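Local coordinates for protein multicopper oxidase (Metagenomes, PDB 2ZWN) that probably oxidises phenolic and related substrates with four copper ions, reducing dioxygen to water as laccases do, at residues 100-105 against 234-239; 204-209 against 250-255. All blocks are in the same frame, centred on the assembly; numbering follows the deposited sequence.

Contact 1. Residues 100-105 against 234-239. With CU (copper (II) ion), chain D; C2O (Cu-O-Cu linkage), chain E.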
loop_
_atom_site.group_PDB
_atom_site.type_symbol
_atom_site.label_atom_id
_atom_site.label_comp_id
_atom_site.label_asym_id
_atom_site.label_seq_id
_atom_site.Cartn_x
_atom_site.Cartn_y
_atom_site.Cartn_z
ATOM N N THR A 100 7.666 -14.652 -12.561
ATOM C CA THR A 100 8.353 -13.373 -12.543
ATOM C C THR A 100 9.160 -13.210 -11.265
ATOM O O THR A 100 8.603 -12.909 -10.210
ATOM C CB THR A 100 7.350 -12.210 -12.640
ATOM O OG1 THR A 100 6.466 -12.445 -13.737
ATOM C CG2 THR A 100 8.079 -10.868 -12.838
ATOM N N LEU A 101 10.466 -13.434 -11.374
ATOM C CA LEU A 101 11.397 -13.208 -10.276
ATOM C C LEU A 101 12.287 -12.024 -10.605
ATOM O O LEU A 101 12.177 -11.419 -11.675
ATOM C CB LEU A 101 12.261 -14.450 -10.040
ATOM C CG LEU A 101 11.527 -15.796 -10.067
ATOM C CD1 LEU A 101 12.474 -16.943 -9.696
ATOM C CD2 LEU A 101 10.318 -15.788 -9.139
ATOM N N TRP A 102 13.177 -11.685 -9.682
ATOM C CA TRP A 102 14.159 -10.653 -9.975
ATOM C C TRP A 102 15.416 -10.847 -9.152
ATOM O O TRP A 102 15.488 -11.738 -8.306
ATOM C CB TRP A 102 13.552 -9.252 -9.816
ATOM C CG TRP A 102 13.123 -8.833 -8.439
ATOM C CD1 TRP A 102 12.265 -9.482 -7.600
ATOM C CD2 TRP A 102 13.495 -7.622 -7.774
ATOM N NE1 TRP A 102 12.103 -8.757 -6.438
ATOM C CE2 TRP A 102 12.847 -7.612 -6.522
ATOM C CE3 TRP A 102 14.332 -6.550 -8.110
ATOM C CZ2 TRP A 102 13.012 -6.572 -5.605
ATOM C CZ3 TRP A 102 14.493 -5.524 -7.205
ATOM C CH2 TRP A 102 13.829 -5.538 -5.966
ATOM N N TYR A 103 16.425 -10.041 -9.431
ATOM C CA TYR A 103 17.681 -10.156 -8.710
ATOM C C TYR A 103 18.155 -8.767 -8.353
ATOM O O TYR A 103 17.879 -7.799 -9.068
ATOM C CB TYR A 103 18.725 -10.938 -9.527
ATOM C CG TYR A 103 19.124 -10.282 -10.832
ATOM C CD1 TYR A 103 20.169 -9.375 -10.875
ATOM C CD2 TYR A 103 18.454 -10.564 -12.018
ATOM C CE1 TYR A 103 20.536 -8.759 -12.054
ATOM C CE2 TYR A 103 18.818 -9.946 -13.214
ATOM C CZ TYR A 103 19.860 -9.041 -13.218
ATOM O OH TYR A 103 20.244 -8.413 -14.383
ATOM N N HIS A 104 18.819 -8.650 -7.213
ATOM C CA HIS A 104 19.333 -7.368 -6.782
ATOM C C HIS A 104 20.442 -7.531 -5.770
ATOM O O HIS A 104 20.568 -8.581 -5.131
ATOM C CB HIS A 104 18.225 -6.489 -6.189
ATOM C CG HIS A 104 17.499 -7.101 -5.030
ATOM N ND1 HIS A 104 17.975 -7.049 -3.737
ATOM C CD2 HIS A 104 16.302 -7.731 -4.963
ATOM C CE1 HIS A 104 17.112 -7.640 -2.928
ATOM N NE2 HIS A 104 16.088 -8.063 -3.648
ATOM N N CYS A 105 21.228 -6.474 -5.610
ATOM C CA CYS A 105 22.272 -6.473 -4.594
ATOM C C CYS A 105 21.620 -6.541 -3.224
ATOM O O CYS A 105 20.491 -6.068 -3.035
ATOM C CB CYS A 105 23.156 -5.230 -4.693
ATOM S SG CYS A 105 24.544 -5.277 -3.522
ATOM N N GLY A 234 9.526 -4.985 -3.565
ATOM C CA GLY A 234 9.731 -6.430 -3.537
ATOM C C GLY A 234 8.692 -7.206 -4.311
ATOM O O GLY A 234 8.972 -8.313 -4.771
ATOM N N GLU A 235 7.496 -6.641 -4.465
ATOM C CA GLU A 235 6.389 -7.361 -5.089
ATOM C C GLU A 235 6.492 -7.431 -6.603
ATOM O O GLU A 235 7.096 -6.567 -7.236
ATOM C CB GLU A 235 5.064 -6.675 -4.786
ATOM C CG GLU A 235 4.666 -6.594 -3.338
ATOM C CD GLU A 235 3.222 -6.155 -3.220
ATOM O OE1 GLU A 235 2.957 -4.956 -3.436
ATOM O OE2 GLU A 235 2.350 -7.006 -2.958
ATOM N N ARG A 236 5.878 -8.464 -7.173
ATOM C CA ARG A 236 5.581 -8.483 -8.606
ATOM C C ARG A 236 4.121 -8.851 -8.823
ATOM O O ARG A 236 3.539 -9.639 -8.061
ATOM C CB ARG A 236 6.482 -9.453 -9.373
ATOM C CG ARG A 236 7.938 -9.015 -9.503
ATOM C CD ARG A 236 8.755 -9.428 -8.298
ATOM N NE ARG A 236 8.826 -10.885 -8.187
ATOM C CZ ARG A 236 8.767 -11.577 -7.053
ATOM N NH1 ARG A 236 8.653 -10.973 -5.881
ATOM N NH2 ARG A 236 8.811 -12.900 -7.099
ATOM N N TYR A 237 3.524 -8.238 -9.836
ATOM C CA TYR A 237 2.203 -8.620 -10.324
ATOM C C TYR A 237 2.299 -8.838 -11.818
ATOM O O TYR A 237 2.934 -8.044 -12.512
ATOM C CB TYR A 237 1.176 -7.530 -10.025
ATOM C CG TYR A 237 0.857 -7.422 -8.558
ATOM C CD1 TYR A 237 -0.190 -8.140 -8.006
ATOM C CD2 TYR A 237 1.623 -6.621 -7.722
ATOM C CE1 TYR A 237 -0.480 -8.059 -6.657
ATOM C CE2 TYR A 237 1.342 -6.528 -6.368
ATOM C CZ TYR A 237 0.293 -7.249 -5.843
ATOM O OH TYR A 237 0.010 -7.167 -4.495
ATOM N N ASP A 238 1.708 -9.930 -12.305
ATOM C CA ASP A 238 1.529 -10.130 -13.734
ATOM C C ASP A 238 0.082 -9.854 -14.054
ATOM O O ASP A 238 -0.817 -10.291 -13.326
ATOM C CB ASP A 238 1.803 -11.566 -14.180
ATOM C CG ASP A 238 3.245 -12.014 -13.954
ATOM O OD1 ASP A 238 4.020 -11.356 -13.226
ATOM O OD2 ASP A 238 3.588 -13.071 -14.516
ATOM N N VAL A 239 -0.141 -9.158 -15.159
ATOM C CA VAL A 239 -1.482 -8.908 -15.640
ATOM C C VAL A 239 -1.575 -9.206 -17.135
ATOM O O VAL A 239 -0.551 -9.369 -17.815
ATOM C CB VAL A 239 -1.929 -7.451 -15.361
ATOM C CG1 VAL A 239 -1.763 -7.107 -13.872
ATOM C CG2 VAL A 239 -1.172 -6.466 -16.250
HETATM CU CU CU D . 25.642 -3.382 -3.998
HETATM CU CU2 C2O E . 16.196 -9.743 1.412
HETATM CU CU3 C2O E . 14.229 -8.602 -3.033
HETATM O O1 C2O E . 15.340 -9.239 -0.721
HETATM O O HOH W 1 4.820 -15.124 -13.421
#
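Arg-236 reaches across to Thr-100 with its guanidinium turned side-on, so that NE and NH2 both donate to the carbonyl oxygen of Thr-100, NE at 2.9 Å and NH2 at 3.1 Å, with that oxygen close to the guanidinium plane. The side chain is bent at chi2 (86°) and chi3 (64°), which folds it back over the turn that precedes its strand, where NH1 donates to Gly-234 O at 2.9 Å. Trp-102 CD1 lies over one guanidinium face and meets Arg-236 CD at 3.6 Å, the ring and guanidinium planes 38° apart. Farther along, Thr-100 OG1 donates to Asp-238 OD1 at 2.7 Å, on the syn side of the carboxylate, and a water links Thr-100 N to Asp-238 OD2. A leucine in place of Arg-236 would probably leave the carbonyls of Thr-100 and Gly-234 without these donors, and Asp-227 of the second subunit without its salt-bridge partner. The ring of Trp-102 also approaches a copper of the trinuclear site, with CZ2 3.5 Å from CU3. The contact joins strand 101-104 of the first cupredoxin domain to strand 236-242 of the second, with Phe-194 of strand 188-195 packed against Thr-100, Trp-102 and Arg-236.

Contact 2. Residues 204-209 against 250-255. With CU (copper (II) ion), chain G; C2O (Cu-O-Cu linkage), chain F.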
loop_
_atom_site.group_PDB
_atom_site.type_symbol
_atom_site.label_atom_id
_atom_site.label_comp_id
_atom_site.label_asym_id
_atom_site.label_seq_id
_atom_site.Cartn_x
_atom_site.Cartn_y
_atom_site.Cartn_z
ATOM N N HIS A 204 -1.917 2.528 -13.389
ATOM C CA HIS A 204 -3.248 2.679 -13.966
ATOM C C HIS A 204 -3.183 2.680 -15.483
ATOM O O HIS A 204 -2.477 3.496 -16.074
ATOM C CB HIS A 204 -3.880 3.986 -13.499
ATOM C CG HIS A 204 -5.169 4.306 -14.183
ATOM N ND1 HIS A 204 -6.167 3.372 -14.361
ATOM C CD2 HIS A 204 -5.623 5.453 -14.741
ATOM C CE1 HIS A 204 -7.182 3.932 -14.997
ATOM N NE2 HIS A 204 -6.877 5.194 -15.235
ATOM N N SER A 205 -3.946 1.784 -16.098
ATOM C CA SER A 205 -4.045 1.712 -17.555
ATOM C C SER A 205 -5.325 2.358 -18.069
ATOM O O SER A 205 -6.425 1.873 -17.793
ATOM C CB SER A 205 -3.998 0.260 -18.012
ATOM O OG SER A 205 -5.013 -0.511 -17.390
ATOM N N HIS A 206 -5.193 3.434 -18.843
ATOM C CA HIS A 206 -6.363 4.024 -19.490
ATOM C C HIS A 206 -6.867 3.082 -20.579
ATOM O O HIS A 206 -6.098 2.297 -21.143
ATOM C CB HIS A 206 -6.048 5.373 -20.140
ATOM C CG HIS A 206 -5.813 6.487 -19.172
ATOM N ND1 HIS A 206 -6.249 7.773 -19.405
ATOM C CD2 HIS A 206 -5.193 6.513 -17.968
ATOM C CE1 HIS A 206 -5.902 8.544 -18.392
ATOM N NE2 HIS A 206 -5.267 7.803 -17.502
ATOM N N GLY A 207 -8.162 3.168 -20.859
ATOM C CA GLY A 207 -8.779 2.457 -21.973
ATOM C C GLY A 207 -8.942 0.952 -21.842
ATOM O O GLY A 207 -9.513 0.317 -22.734
ATOM N N HIS A 208 -8.438 0.379 -20.749
ATOM C CA HIS A 208 -8.389 -1.070 -20.578
ATOM C C HIS A 208 -8.450 -1.434 -19.106
ATOM O O HIS A 208 -7.955 -0.698 -18.252
ATOM C CB HIS A 208 -7.075 -1.641 -21.121
ATOM C CG HIS A 208 -6.736 -1.203 -22.512
ATOM N ND1 HIS A 208 -6.259 0.058 -22.801
ATOM C CD2 HIS A 208 -6.775 -1.869 -23.690
ATOM C CE1 HIS A 208 -6.039 0.154 -24.101
ATOM N NE2 HIS A 208 -6.339 -1.004 -24.661
ATOM N N ASP A 209 -9.040 -2.586 -18.824
ATOM C CA ASP A 209 -8.855 -3.246 -17.541
ATOM C C ASP A 209 -7.713 -4.248 -17.649
ATOM O O ASP A 209 -7.407 -4.760 -18.728
ATOM C CB ASP A 209 -10.140 -3.947 -17.104
ATOM C CG ASP A 209 -11.236 -2.967 -16.774
ATOM O OD1 ASP A 209 -10.942 -1.975 -16.080
ATOM O OD2 ASP A 209 -12.376 -3.180 -17.222
ATOM N N ILE A 250 -2.863 6.540 -22.181
ATOM C CA ILE A 250 -1.781 6.743 -21.227
ATOM C C ILE A 250 -1.840 5.661 -20.138
ATOM O O ILE A 250 -2.897 5.100 -19.855
ATOM C CB ILE A 250 -1.807 8.194 -20.658
ATOM C CG1 ILE A 250 -0.486 8.556 -19.978
ATOM C CG2 ILE A 250 -2.995 8.399 -19.723
ATOM C CD1 ILE A 250 -0.377 10.041 -19.623
ATOM N N PHE A 251 -0.682 5.351 -19.568
ATOM C CA PHE A 251 -0.517 4.201 -18.682
ATOM C C PHE A 251 0.545 4.671 -17.691
ATOM O O PHE A 251 1.683 4.885 -18.078
ATOM C CB PHE A 251 -0.040 3.012 -19.525
ATOM C CG PHE A 251 0.020 1.682 -18.804
ATOM C CD1 PHE A 251 0.376 0.549 -19.524
ATOM C CD2 PHE A 251 -0.277 1.535 -17.454
ATOM C CE1 PHE A 251 0.458 -0.687 -18.922
ATOM C CE2 PHE A 251 -0.204 0.281 -16.848
ATOM C CZ PHE A 251 0.165 -0.822 -17.581
ATOM N N HIS A 252 0.168 4.872 -16.431
ATOM C CA HIS A 252 1.053 5.586 -15.523
ATOM C C HIS A 252 0.814 5.303 -14.049
ATOM O O HIS A 252 -0.223 4.778 -13.654
ATOM C CB HIS A 252 0.898 7.093 -15.758
ATOM C CG HIS A 252 -0.464 7.606 -15.422
ATOM N ND1 HIS A 252 -0.761 8.192 -14.209
ATOM C CD2 HIS A 252 -1.619 7.593 -16.128
ATOM C CE1 HIS A 252 -2.040 8.524 -14.186
ATOM N NE2 HIS A 252 -2.583 8.172 -15.338
ATOM N N ASP A 253 1.807 5.678 -13.245
ATOM C CA ASP A 253 1.693 5.692 -11.796
ATOM C C ASP A 253 0.698 6.786 -11.420
ATOM O O ASP A 253 0.849 7.947 -11.824
ATOM C CB ASP A 253 3.080 5.965 -11.191
ATOM C CG ASP A 253 3.135 5.799 -9.673
ATOM O OD1 ASP A 253 2.085 5.622 -9.008
ATOM O OD2 ASP A 253 4.278 5.860 -9.147
ATOM N N HIS A 254 -0.316 6.412 -10.648
ATOM C CA HIS A 254 -1.401 7.315 -10.273
ATOM C C HIS A 254 -1.134 8.024 -8.946
ATOM O O HIS A 254 -1.960 8.833 -8.497
ATOM C CB HIS A 254 -2.718 6.529 -10.192
ATOM C CG HIS A 254 -3.944 7.349 -10.471
ATOM N ND1 HIS A 254 -4.340 8.400 -9.670
ATOM C CD2 HIS A 254 -4.881 7.244 -11.442
ATOM C CE1 HIS A 254 -5.462 8.913 -10.145
ATOM N NE2 HIS A 254 -5.808 8.236 -11.225
ATOM N N VAL A 255 -0.010 7.721 -8.297
ATOM C CA VAL A 255 0.374 8.458 -7.099
ATOM C C VAL A 255 0.759 9.869 -7.537
ATOM O O VAL A 255 1.734 10.055 -8.261
ATOM C CB VAL A 255 1.525 7.793 -6.331
ATOM C CG1 VAL A 255 1.974 8.686 -5.170
ATOM C CG2 VAL A 255 1.099 6.409 -5.823
HETATM CU CU CU G . -7.737 6.692 -15.892
HETATM CU CU2 C2O F . -7.581 8.474 -12.435
HETATM CU CU3 C2O F . -4.287 8.912 -16.096
HETATM O O1 C2O F . -5.884 8.751 -14.362
#
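His-204 and His-252 pair as antiparallel strand neighbours in a cupredoxin-type sheet, and each opens a His-X-His motif, 204-206 and 252-254, of the kind that binds the trinuclear copper site of multicopper oxidases. The backbone supplies the frame: His-204 N donates to His-252 O at 2.8 Å, the reverse bond from His-252 N to His-204 O closes the hydrogen-bonded pair, and His-206 N donates to Ile-250 O at 3.0 Å. Metal bonds come next. His-206 and His-252 share one copper of the oxygen-bridged pair, each through NE2 at 2.0 Å from CU3, while His-254 NE2 binds CU2 and His-204 NE2 binds the separate copper. Histidines of the third subunit complete these sites; His-204 ND1 is hydrogen-bonded to Asp-227 O, and His-206 has its polar partner in Asp-73 of the third subunit. Among the rings, His-204 turns its edge toward the face of His-252, offset, with planes at 79°; a chi1 of 65° tucks the His-252 ring between its own N and carbonyl carbon, with NE2 reaching the copper it shares with His-206. The Ile-250 side chain lies beside the His-206 ring, and the separate copper sits over that ring toward its rim. On the sheet face away from the copper, Ser-205 CB rests over the ring of Phe-251, 4.1 Å from its centroid.

How the contacts relate
From the N terminus, the chain first passes 100-105 in the first domain, then 204-209 in the second, before 234-239 returns to close contact 1 over 128 intervening residues. Contact 2 closes afterwards, when 250-255 meets 204-209 over 40 residues, so the two loops cross. Contact 1 ties the sheet containing strand 101-104 to that containing strand 236-242 across the domain boundary; contact 2 pairs neighbouring strands within one sheet of the second domain. Their centres lie about 20 Å apart. Assembly brings parts of the two contacts together: His-104 of 100-105 and His-254 of a neighbouring subunit bind the same copper, so the trinuclear sites form between subunits.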